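PDB 5J7R: putative Lipoprotein from Clostridium perfringens, which is of unknown function but probably sits at the membrane as a lipoprotein and carries a domain of the sporulation and spore germination family. Local coordinates for residues Ile76-Thr81 with Ala101-Ser106; Ile130-Asp135 with Asp140-Asn145; Gln61-Gly66 with Glu115-Thr120. One frame throughout, in Å; residues are numbered along the deposited sequence.

The three contacts gather around helix 107-121. Contact 3 packs that helix against helix 51-65 at a buried place, its centre about 9 Å from the centre of the chain. Contact 1 is nested inside the loop that contact 3 closes, and joins the turn before strand 83-89 to the loop before helix 107-121; Ile76 CD1 meets Leu63 CD2 at 4.0 Å. Contact 2 follows in the chain and lies beside another flank of the helix, where Ile132 CD1 is 4.1 Å from Ile117 CD1. Contacts 1 and 2, with centres about 11 Å apart, also meet directly, through a probable hydrogen bond of 3.2 Å from Val103 N to Leu142 O.

Contact 1: Ile76-Thr81 with Ala101-Ser106; sequences ILPKDT and AIVNMS
Pro78 lays the CG corner of its ring against the forked end of Val103, 4.0 Å from Val103 CG1 and almost as near to CG2, the two side chains passing each other in opposite directions. Pro78 opens a type I beta turn that ends at Thr81, just ahead of strand 83-89, and the segment it meets, 101-106, is the connection from strand 92-97 to helix 107-121. No hydrogen bond crosses between the segments; the join is by van der Waals contact. At the other end of the turn Thr81 divides its work. Its methyl CG2, anti to the backbone N, rests 3.9 Å from Ala101 CB, while the hydroxyl OG1 lies beside the Ala101 backbone, 3.7 Å from Ala101 CA. Behind this layer, Leu77 and Thr81 pack on Ile64 of helix 51-65, and Ile76 O is hydrogen-bonded to Thr113 OG1 of helix 107-121. The rotation that puts Thr81 OG1 beside its own backbone N (chi1 -58°) also lets it bond back into the turn. Pro78 O thus receives two bonds on the same face of its carbonyl plane, from Thr81 N at 3.1 Å and from Thr81 OG1 at 2.8 Å, the hydroxyl tilted 31° from that plane.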
ATOM      1  N   ILE A  76      16.915 -12.344  13.466  1.00 60.29           N
ATOM      2  CA  ILE A  76      17.674 -11.131  13.803  1.00 60.29           C
ATOM      3  C   ILE A  76      17.147 -10.408  15.049  1.00 58.27           C
ATOM      4  O   ILE A  76      17.830  -9.536  15.585  1.00 59.93           O
ATOM      5  CB  ILE A  76      17.762 -10.143  12.614  1.00 56.92           C
ATOM      6  CG1 ILE A  76      16.376  -9.689  12.144  1.00 55.65           C
ATOM      7  CG2 ILE A  76      18.523 -10.795  11.468  1.00 59.25           C
ATOM      8  CD1 ILE A  76      16.429  -8.631  11.068  1.00 57.33           C
ATOM      9  N   LEU A  77      15.942 -10.763  15.489  1.00 57.60           N
ATOM     10  CA  LEU A  77      15.323 -10.193  16.689  1.00 61.56           C
ATOM     11  C   LEU A  77      14.647 -11.319  17.456  1.00 61.17           C
ATOM     12  O   LEU A  77      14.231 -12.299  16.846  1.00 59.31           O
ATOM     13  CB  LEU A  77      14.260  -9.142  16.330  1.00 63.95           C
ATOM     14  CG  LEU A  77      14.695  -7.811  15.711  1.00 63.53           C
ATOM     15  CD1 LEU A  77      13.492  -7.026  15.218  1.00 61.37           C
ATOM     16  CD2 LEU A  77      15.512  -6.995  16.706  1.00 65.08           C
ATOM     17  N   PRO A  78      14.549 -11.199  18.794  1.00 60.79           N
ATOM     18  CA  PRO A  78      13.861 -12.232  19.581  1.00 66.37           C
ATOM     19  C   PRO A  78      12.407 -12.417  19.133  1.00 68.92           C
ATOM     20  O   PRO A  78      11.747 -11.444  18.761  1.00 71.57           O
ATOM     21  CB  PRO A  78      13.916 -11.678  21.001  1.00 65.18           C
ATOM     22  CG  PRO A  78      15.156 -10.864  21.018  1.00 63.46           C
ATOM     23  CD  PRO A  78      15.208 -10.214  19.668  1.00 61.65           C
ATOM     24  N   LYS A  79      11.924 -13.654  19.176  1.00 75.49           N
ATOM     25  CA  LYS A  79      10.565 -13.970  18.736  1.00 80.71           C
ATOM     26  C   LYS A  79       9.475 -13.274  19.560  1.00 78.17           C
ATOM     27  O   LYS A  79       8.441 -12.883  19.015  1.00 73.70           O
ATOM     28  CB  LYS A  79      10.359 -15.483  18.663  1.00 91.43           C
ATOM     29  CG  LYS A  79       9.012 -15.845  18.025  1.00101.84           C
ATOM     30  CD  LYS A  79       9.097 -17.089  17.142  1.00107.97           C
ATOM     31  CE  LYS A  79       7.744 -17.604  16.712  1.00114.00           C
ATOM     32  NZ  LYS A  79       7.843 -18.884  15.958  1.00118.28           N
ATOM     33  N   ASP A  80       9.724 -13.112  20.860  1.00 77.35           N
ATOM     34  CA  ASP A  80       8.761 -12.443  21.753  1.00 76.80           C
ATOM     35  C   ASP A  80       8.743 -10.904  21.603  1.00 72.14           C
ATOM     36  O   ASP A  80       7.924 -10.238  22.239  1.00 70.06           O
ATOM     37  CB  ASP A  80       8.938 -12.863  23.231  1.00 81.20           C
ATOM     38  CG  ASP A  80      10.337 -12.603  23.774  1.00 81.66           C
ATOM     39  OD1 ASP A  80      11.225 -12.149  23.024  1.00 79.92           O
ATOM     40  OD2 ASP A  80      10.548 -12.888  24.974  1.00 89.46           O
ATOM     41  N   THR A  81       9.634 -10.353  20.768  1.00 63.81           N
ATOM     42  CA  THR A  81       9.676  -8.907  20.517  1.00 65.66           C
ATOM     43  C   THR A  81       8.344  -8.460  19.945  1.00 64.29           C
ATOM     44  O   THR A  81       7.702  -9.187  19.191  1.00 67.88           O
ATOM     45  CB  THR A  81      10.785  -8.513  19.505  1.00 64.14           C
ATOM     46  OG1 THR A  81      12.058  -8.956  19.994  1.00 70.64           O
ATOM     47  CG2 THR A  81      10.836  -7.000  19.279  1.00 58.86           C
ATOM     48  N   ALA A 101      13.274  -6.815  22.907  1.00 62.71           N
ATOM     49  CA  ALA A 101      14.287  -6.665  21.855  1.00 63.02           C
ATOM     50  C   ALA A 101      15.701  -6.511  22.403  1.00 63.99           C
ATOM     51  O   ALA A 101      16.666  -6.785  21.697  1.00 59.89           O
ATOM     52  CB  ALA A 101      13.952  -5.477  20.964  1.00 61.64           C
ATOM     53  N   ILE A 102      15.815  -6.063  23.656  1.00 71.33           N
ATOM     54  CA  ILE A 102      17.115  -5.868  24.298  1.00 75.61           C
ATOM     55  C   ILE A 102      17.556  -7.172  24.960  1.00 79.52           C
ATOM     56  O   ILE A 102      16.951  -7.612  25.938  1.00 84.05           O
ATOM     57  CB  ILE A 102      17.080  -4.722  25.340  1.00 75.79           C
ATOM     58  CG1 ILE A 102      16.672  -3.404  24.663  1.00 74.33           C
ATOM     59  CG2 ILE A 102      18.445  -4.563  26.012  1.00 77.48           C
ATOM     60  CD1 ILE A 102      16.535  -2.224  25.610  1.00 78.93           C
ATOM     61  N   VAL A 103      18.601  -7.784  24.402  1.00 81.65           N
ATOM     62  CA  VAL A 103      19.179  -9.036  24.911  1.00 84.73           C
ATOM     63  C   VAL A 103      20.687  -8.994  24.709  1.00 86.77           C
ATOM     64  O   VAL A 103      21.201  -8.099  24.039  1.00 81.69           O
ATOM     65  CB  VAL A 103      18.608 -10.293  24.203  1.00 85.62           C
ATOM     66  CG1 VAL A 103      17.128 -10.468  24.521  1.00 88.11           C
ATOM     67  CG2 VAL A 103      18.829 -10.235  22.693  1.00 84.09           C
ATOM     68  N   ASN A 104      21.398  -9.941  25.314  1.00 90.74           N
ATOM     69  CA  ASN A 104      22.849 -10.013  25.148  1.00 90.62           C
ATOM     70  C   ASN A 104      23.182 -10.621  23.820  1.00 84.50           C
ATOM     71  O   ASN A 104      22.797 -11.759  23.586  1.00 83.07           O
ATOM     72  CB  ASN A 104      23.490 -10.948  26.182  1.00 98.43           C
ATOM     73  CG  ASN A 104      23.545 -10.339  27.554  1.00103.74           C
ATOM     74  OD1 ASN A 104      22.919  -9.311  27.814  1.00103.59           O
ATOM     75  ND2 ASN A 104      24.307 -10.958  28.439  1.00113.37           N
HETATM   76  N   MSE A 105      23.951  -9.915  22.998  1.00 78.30           N
HETATM   77  CA  MSE A 105      24.344 -10.415  21.676  1.00 81.78           C
HETATM   78  C   MSE A 105      25.806 -10.202  21.395  1.00 79.20           C
HETATM   79  O   MSE A 105      26.432  -9.295  21.947  1.00 78.92           O
HETATM   80  CB  MSE A 105      23.644  -9.656  20.542  1.00 81.31           C
HETATM   81  CG  MSE A 105      22.114  -9.662  20.559  1.00 89.26           C
HETATM   82 SE   MSE A 105      21.450  -8.563  19.045  1.00 88.27          SE
HETATM   83  CE  MSE A 105      19.647  -8.179  19.740  1.00 94.17           C
ATOM     84  N   SER A 106      26.353 -11.039  20.512  1.00 76.93           N
ATOM     85  CA  SER A 106      27.748 -10.921  20.094  1.00 77.64           C
ATOM     86  C   SER A 106      27.789  -9.774  19.096  1.00 76.86           C
ATOM     87  O   SER A 106      26.768  -9.455  18.469  1.00 73.95           O
ATOM     88  CB  SER A 106      28.236 -12.198  19.419  1.00 77.89           C
ATOM     89  OG  SER A 106      27.477 -12.486  18.255  1.00 77.42           O
TER

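Contact 2: Ile130-Asp135 with Asp140-Asn145; sequences INILVD and DSLGGN
Leu142 sets its forked end against two residues of strand 129-134, one methyl to each. Its CD1 lies 4.4 Å from Ile132 CD1, and its CD2 lies 4.2 Å from Val134 CG2, so the contact is light, entirely apolar and made by methyl ends. Ile132 and Val134, two positions apart, both direct their CB toward the loop. The CB of Leu142 does not aim straight at the strand; with CD1 anti to CA (chi2 180°), that methyl reaches on to Ile132, while CD2 branches off to Val134. The same apolar cluster continues with Leu97 and Leu114 against Ile132, Ile102 and Val139 against Val134, and Ile148 against Leu142.

The loop that carries Leu142 is held by polar bonds further out. Ser141 OG accepts from Gly144 N at 2.8 Å, with a bent N-H...O angle of 141°, and is also hydrogen-bonded to Phe146 O. Glu110 of helix 107-121 reaches into the same bend: its OE2 accepts from Gly143 N and its OE1 from Asn145 N, tying the loop to the helix. Gly144 has a positive phi of 119°, where a side chain would be jammed against the preceding carbonyl O. An ST motif thus shapes the loop after strand 129-134, and its Leu142 packs into the apolar layer between the mixed sheet and helix 107-121.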
ATOM      1  N   ILE A 130      17.227   4.750  10.037  1.00 74.19           N
ATOM      2  CA  ILE A 130      16.306   4.182  11.018  1.00 69.27           C
ATOM      3  C   ILE A 130      16.702   4.680  12.400  1.00 68.13           C
ATOM      4  O   ILE A 130      17.866   4.950  12.675  1.00 70.20           O
ATOM      5  CB  ILE A 130      16.253   2.635  11.004  1.00 66.43           C
ATOM      6  CG1 ILE A 130      17.551   2.020  11.546  1.00 69.25           C
ATOM      7  CG2 ILE A 130      15.926   2.137   9.598  1.00 64.87           C
ATOM      8  CD1 ILE A 130      17.521   0.510  11.643  1.00 69.78           C
ATOM      9  N   ASN A 131      15.701   4.817  13.251  1.00 68.10           N
ATOM     10  CA  ASN A 131      15.880   5.253  14.605  1.00 65.96           C
ATOM     11  C   ASN A 131      15.124   4.235  15.439  1.00 62.57           C
ATOM     12  O   ASN A 131      13.895   4.228  15.455  1.00 62.87           O
ATOM     13  CB  ASN A 131      15.308   6.660  14.786  1.00 68.75           C
ATOM     14  CG  ASN A 131      15.515   7.212  16.186  1.00 69.25           C
ATOM     15  OD1 ASN A 131      16.334   6.719  16.954  1.00 70.24           O
ATOM     16  ND2 ASN A 131      14.777   8.255  16.513  1.00 72.67           N
ATOM     17  N   ILE A 132      15.861   3.354  16.104  1.00 63.18           N
ATOM     18  CA  ILE A 132      15.257   2.324  16.939  1.00 61.88           C
ATOM     19  C   ILE A 132      15.041   2.862  18.342  1.00 62.28           C
ATOM     20  O   ILE A 132      15.931   3.466  18.916  1.00 64.53           O
ATOM     21  CB  ILE A 132      16.116   1.048  16.986  1.00 60.26           C
ATOM     22  CG1 ILE A 132      16.270   0.491  15.563  1.00 59.37           C
ATOM     23  CG2 ILE A 132      15.471   0.022  17.920  1.00 60.34           C
ATOM     24  CD1 ILE A 132      17.157  -0.724  15.428  1.00 58.41           C
ATOM     25  N   LEU A 133      13.842   2.638  18.865  1.00 63.05           N
ATOM     26  CA  LEU A 133      13.457   3.060  20.202  1.00 65.20           C
ATOM     27  C   LEU A 133      12.916   1.841  20.902  1.00 65.21           C
ATOM     28  O   LEU A 133      12.454   0.900  20.261  1.00 65.45           O
ATOM     29  CB  LEU A 133      12.336   4.111  20.176  1.00 66.00           C
ATOM     30  CG  LEU A 133      12.481   5.415  19.417  1.00 67.97           C
ATOM     31  CD1 LEU A 133      11.238   6.269  19.626  1.00 71.21           C
ATOM     32  CD2 LEU A 133      13.713   6.175  19.831  1.00 70.14           C
ATOM     33  N   VAL A 134      12.954   1.876  22.222  1.00 67.62           N
ATOM     34  CA  VAL A 134      12.458   0.794  23.041  1.00 69.04           C
ATOM     35  C   VAL A 134      11.509   1.420  24.047  1.00 71.75           C
ATOM     36  O   VAL A 134      11.882   2.364  24.742  1.00 72.32           O
ATOM     37  CB  VAL A 134      13.605   0.049  23.742  1.00 69.42           C
ATOM     38  CG1 VAL A 134      13.063  -1.055  24.639  1.00 71.35           C
ATOM     39  CG2 VAL A 134      14.563  -0.522  22.701  1.00 67.23           C
ATOM     40  N   ASP A 135      10.277   0.915  24.095  1.00 74.57           N
ATOM     41  CA  ASP A 135       9.235   1.421  25.007  1.00 77.58           C
ATOM     42  C   ASP A 135       9.052   2.932  24.870  1.00 77.09           C
ATOM     43  O   ASP A 135       9.018   3.660  25.865  1.00 79.60           O
ATOM     44  CB  ASP A 135       9.554   1.053  26.456  1.00 82.23           C
ATOM     45  CG  ASP A 135       8.411   1.383  27.421  1.00 91.64           C
ATOM     46  OD1 ASP A 135       7.293   1.719  26.985  1.00 91.41           O
ATOM     47  OD2 ASP A 135       8.633   1.299  28.637  1.00100.91           O
ATOM     48  N   ASP A 140      20.688   3.171  24.301  1.00 83.00           N
ATOM     49  CA  ASP A 140      22.086   3.165  23.892  1.00 84.52           C
ATOM     50  C   ASP A 140      22.409   1.976  22.985  1.00 81.03           C
ATOM     51  O   ASP A 140      23.145   2.140  22.021  1.00 80.79           O
ATOM     52  CB  ASP A 140      23.027   3.195  25.113  1.00 87.80           C
ATOM     53  CG  ASP A 140      22.803   4.415  26.009  1.00 92.58           C
ATOM     54  OD1 ASP A 140      21.932   5.260  25.699  1.00 93.65           O
ATOM     55  OD2 ASP A 140      23.505   4.523  27.041  1.00 99.22           O
ATOM     56  N   SER A 141      21.845   0.797  23.268  1.00 78.68           N
ATOM     57  CA  SER A 141      22.140  -0.403  22.467  1.00 74.90           C
ATOM     58  C   SER A 141      21.160  -1.561  22.683  1.00 75.10           C
ATOM     59  O   SER A 141      20.564  -1.684  23.752  1.00 79.21           O
ATOM     60  CB  SER A 141      23.553  -0.900  22.825  1.00 75.32           C
ATOM     61  OG  SER A 141      23.942  -2.006  22.023  1.00 70.78           O
ATOM     62  N   LEU A 142      20.999  -2.404  21.661  1.00 76.08           N
ATOM     63  CA  LEU A 142      20.139  -3.587  21.763  1.00 76.27           C
ATOM     64  C   LEU A 142      20.915  -4.760  22.324  1.00 76.60           C
ATOM     65  O   LEU A 142      20.474  -5.414  23.266  1.00 76.59           O
ATOM     66  CB  LEU A 142      19.577  -4.012  20.405  1.00 76.39           C
ATOM     67  CG  LEU A 142      18.526  -3.143  19.739  1.00 75.97           C
ATOM     68  CD1 LEU A 142      18.144  -3.772  18.409  1.00 75.61           C
ATOM     69  CD2 LEU A 142      17.302  -2.993  20.628  1.00 76.65           C
ATOM     70  N   GLY A 143      22.063  -5.028  21.707  1.00 78.76           N
ATOM     71  CA  GLY A 143      22.938  -6.133  22.084  1.00 80.80           C
ATOM     72  C   GLY A 143      24.063  -5.795  23.021  1.00 82.39           C
ATOM     73  O   GLY A 143      24.530  -6.665  23.730  1.00 81.75           O
ATOM     74  N   GLY A 144      24.513  -4.540  22.995  1.00 84.80           N
ATOM     75  CA  GLY A 144      25.597  -4.075  23.842  1.00 84.31           C
ATOM     76  C   GLY A 144      26.803  -3.580  23.047  1.00 85.99           C
ATOM     77  O   GLY A 144      27.589  -2.772  23.549  1.00 91.95           O
ATOM     78  N   ASN A 145      26.938  -4.024  21.798  1.00 83.59           N
ATOM     79  CA  ASN A 145      28.109  -3.641  20.975  1.00 86.57           C
ATOM     80  C   ASN A 145      27.944  -2.478  19.990  1.00 86.67           C
ATOM     81  O   ASN A 145      28.914  -2.079  19.349  1.00 91.04           O
ATOM     82  CB  ASN A 145      28.586  -4.851  20.170  1.00 86.16           C
ATOM     83  CG  ASN A 145      28.747  -6.111  21.024  1.00 88.94           C
ATOM     84  OD1 ASN A 145      29.680  -6.185  21.806  1.00 93.33           O
ATOM     85  ND2 ASN A 145      27.891  -7.131  20.829  1.00 86.93           N
TER

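Contact 3: Gln61-Gly66 with Glu115-Thr120; sequences QALIQG and EGIIAT
Gly116 O is gripped by two donors from Thr120, one turn further along helix 107-121: the backbone N at 3.0 Å, in the ordinary helical bond, and the hydroxyl OG1 at 2.6 Å. They arrive from opposite faces of the carbonyl plane, the hydroxyl tilted 24° from it. With OG1 beside the backbone N (chi1 -56°), the hydroxyl can fold back onto its own helix while the rest of the side chain faces helix 51-65. There Leu63 meets it tip to tip. Leu63 CD2 comes to 3.6 Å from Thr120 OG1, and Leu63 CD1 touches Thr120 CB and CG2 as well as the hydroxyl. The same CD1 extends over the helix backbone, 4.1 Å from Ile117 CA, and brushes Ile117 CG1. Leu63 is therefore the one residue of 61-66 that bridges to the other helix, lying across the residues Gly116, Ile117 and Thr120. The short helical segments stay apart, with an axis separation of 11.3 Å and an angle of 144° between their directions, nearer antiparallel.

Thr120 OG1 has a further partner, the backbone N of Tyr30 on a second subunit, and since that N is a donor the hydroxyl both gives and receives a bond. Tyr30 of that subunit also packs on Leu63. Within the chain, Leu59 and Ile60 extend the contact along helix 51-65, and Ile117 rests on Ile130 and Ile132 of strand 129-134, so helix 107-121 touches helix 51-65 on one flank and the mixed sheet on another, roughly at right angles to the first.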
ATOM      1  N   GLN A  61       7.244  -6.415  11.100  1.00 48.90           N
ATOM      2  CA  GLN A  61       6.487  -7.485  11.767  1.00 52.31           C
ATOM      3  C   GLN A  61       6.971  -8.782  11.202  1.00 47.99           C
ATOM      4  O   GLN A  61       7.068  -9.767  11.908  1.00 52.48           O
ATOM      5  CB  GLN A  61       4.970  -7.430  11.461  1.00 57.23           C
ATOM      6  CG  GLN A  61       4.096  -7.804  12.658  1.00 70.25           C
ATOM      7  CD  GLN A  61       4.068  -6.785  13.785  1.00 78.77           C
ATOM      8  OE1 GLN A  61       4.422  -7.121  14.911  1.00 85.81           O
ATOM      9  NE2 GLN A  61       3.666  -5.550  13.502  1.00 83.27           N
ATOM     10  N   ALA A  62       7.226  -8.779   9.896  1.00 46.25           N
ATOM     11  CA  ALA A  62       7.699  -9.971   9.206  1.00 46.62           C
ATOM     12  C   ALA A  62       9.091 -10.398   9.687  1.00 44.31           C
ATOM     13  O   ALA A  62       9.361 -11.588   9.794  1.00 49.52           O
ATOM     14  CB  ALA A  62       7.681  -9.768   7.700  1.00 45.12           C
ATOM     15  N   LEU A  63       9.953  -9.434   9.978  1.00 43.20           N
ATOM     16  CA  LEU A  63      11.300  -9.731  10.497  1.00 45.28           C
ATOM     17  C   LEU A  63      11.211 -10.364  11.884  1.00 45.48           C
ATOM     18  O   LEU A  63      11.937 -11.294  12.183  1.00 50.19           O
ATOM     19  CB  LEU A  63      12.182  -8.465  10.556  1.00 43.18           C
ATOM     20  CG  LEU A  63      12.580  -7.817   9.243  1.00 42.39           C
ATOM     21  CD1 LEU A  63      13.337  -6.527   9.492  1.00 44.07           C
ATOM     22  CD2 LEU A  63      13.423  -8.759   8.393  1.00 46.01           C
ATOM     23  N   ILE A  64      10.318  -9.844  12.720  1.00 49.16           N
ATOM     24  CA  ILE A  64      10.116 -10.363  14.077  1.00 52.81           C
ATOM     25  C   ILE A  64       9.591 -11.797  14.037  1.00 54.91           C
ATOM     26  O   ILE A  64       9.970 -12.606  14.866  1.00 60.81           O
ATOM     27  CB  ILE A  64       9.155  -9.471  14.885  1.00 53.01           C
ATOM     28  CG1 ILE A  64       9.810  -8.108  15.145  1.00 53.32           C
ATOM     29  CG2 ILE A  64       8.818 -10.118  16.227  1.00 55.35           C
ATOM     30  CD1 ILE A  64       8.876  -7.067  15.732  1.00 54.47           C
ATOM     31  N   GLN A  65       8.712 -12.102  13.089  1.00 58.39           N
ATOM     32  CA  GLN A  65       8.183 -13.468  12.957  1.00 65.46           C
ATOM     33  C   GLN A  65       9.303 -14.463  12.656  1.00 63.67           C
ATOM     34  O   GLN A  65       9.170 -15.644  12.963  1.00 63.31           O
ATOM     35  CB  GLN A  65       7.089 -13.550  11.892  1.00 68.23           C
ATOM     36  CG  GLN A  65       5.810 -12.822  12.283  1.00 78.32           C
ATOM     37  CD  GLN A  65       4.786 -12.770  11.157  1.00 84.67           C
ATOM     38  OE1 GLN A  65       4.869 -13.536  10.204  1.00 90.05           O
ATOM     39  NE2 GLN A  65       3.801 -11.872  11.275  1.00 90.89           N
ATOM     40  N   GLY A  66      10.390 -13.977  12.051  1.00 61.21           N
ATOM     41  CA  GLY A  66      11.538 -14.814  11.741  1.00 60.05           C
ATOM     42  C   GLY A  66      11.525 -15.472  10.376  1.00 58.44           C
ATOM     43  O   GLY A  66      10.531 -15.405   9.646  1.00 58.46           O
ATOM     44  N   GLU A 115      22.061  -4.434  10.246  1.00 59.88           N
ATOM     45  CA  GLU A 115      22.168  -4.423   8.785  1.00 61.28           C
ATOM     46  C   GLU A 115      20.914  -5.034   8.142  1.00 58.39           C
ATOM     47  O   GLU A 115      20.489  -4.590   7.078  1.00 58.23           O
ATOM     48  CB  GLU A 115      23.424  -5.151   8.300  1.00 63.73           C
ATOM     49  CG  GLU A 115      24.725  -4.431   8.634  1.00 69.21           C
ATOM     50  CD  GLU A 115      25.977  -5.156   8.148  1.00 72.50           C
ATOM     51  OE1 GLU A 115      25.864  -6.325   7.752  1.00 78.02           O
ATOM     52  OE2 GLU A 115      27.084  -4.566   8.182  1.00 76.46           O
ATOM     53  N   GLY A 116      20.332  -6.044   8.797  1.00 53.51           N
ATOM     54  CA  GLY A 116      19.118  -6.708   8.301  1.00 53.09           C
ATOM     55  C   GLY A 116      17.886  -5.805   8.341  1.00 47.03           C
ATOM     56  O   GLY A 116      17.091  -5.788   7.409  1.00 43.54           O
ATOM     57  N   ILE A 117      17.747  -5.050   9.424  1.00 47.18           N
ATOM     58  CA  ILE A 117      16.645  -4.116   9.577  1.00 49.22           C
ATOM     59  C   ILE A 117      16.785  -3.015   8.510  1.00 49.41           C
ATOM     60  O   ILE A 117      15.832  -2.717   7.799  1.00 50.32           O
ATOM     61  CB  ILE A 117      16.595  -3.528  11.002  1.00 49.46           C
ATOM     62  CG1 ILE A 117      16.314  -4.654  12.003  1.00 50.46           C
ATOM     63  CG2 ILE A 117      15.491  -2.480  11.124  1.00 50.54           C
ATOM     64  CD1 ILE A 117      16.432  -4.249  13.461  1.00 51.17           C
ATOM     65  N   ILE A 118      17.980  -2.450   8.391  1.00 52.14           N
ATOM     66  CA  ILE A 118      18.252  -1.394   7.408  1.00 53.07           C
ATOM     67  C   ILE A 118      18.035  -1.862   5.986  1.00 52.32           C
ATOM     68  O   ILE A 118      17.364  -1.190   5.209  1.00 54.90           O
ATOM     69  CB  ILE A 118      19.678  -0.830   7.561  1.00 56.77           C
ATOM     70  CG1 ILE A 118      19.747  -0.017   8.857  1.00 62.34           C
ATOM     71  CG2 ILE A 118      20.046   0.080   6.386  1.00 57.77           C
ATOM     72  CD1 ILE A 118      21.115   0.544   9.179  1.00 67.84           C
ATOM     73  N   ALA A 119      18.590  -3.017   5.645  1.00 51.26           N
ATOM     74  CA  ALA A 119      18.442  -3.538   4.293  1.00 51.87           C
ATOM     75  C   ALA A 119      16.969  -3.781   3.969  1.00 50.17           C
ATOM     76  O   ALA A 119      16.538  -3.560   2.843  1.00 52.95           O
ATOM     77  CB  ALA A 119      19.235  -4.815   4.121  1.00 52.80           C
ATOM     78  N   THR A 120      16.211  -4.229   4.963  1.00 48.47           N
ATOM     79  CA  THR A 120      14.793  -4.513   4.759  1.00 51.15           C
ATOM     80  C   THR A 120      13.982  -3.227   4.629  1.00 49.23           C
ATOM     81  O   THR A 120      13.237  -3.063   3.667  1.00 46.89           O
ATOM     82  CB  THR A 120      14.230  -5.353   5.906  1.00 49.77           C
ATOM     83  OG1 THR A 120      14.998  -6.560   6.031  1.00 48.34           O
ATOM     84  CG2 THR A 120      12.759  -5.700   5.664  1.00 48.53           C
TER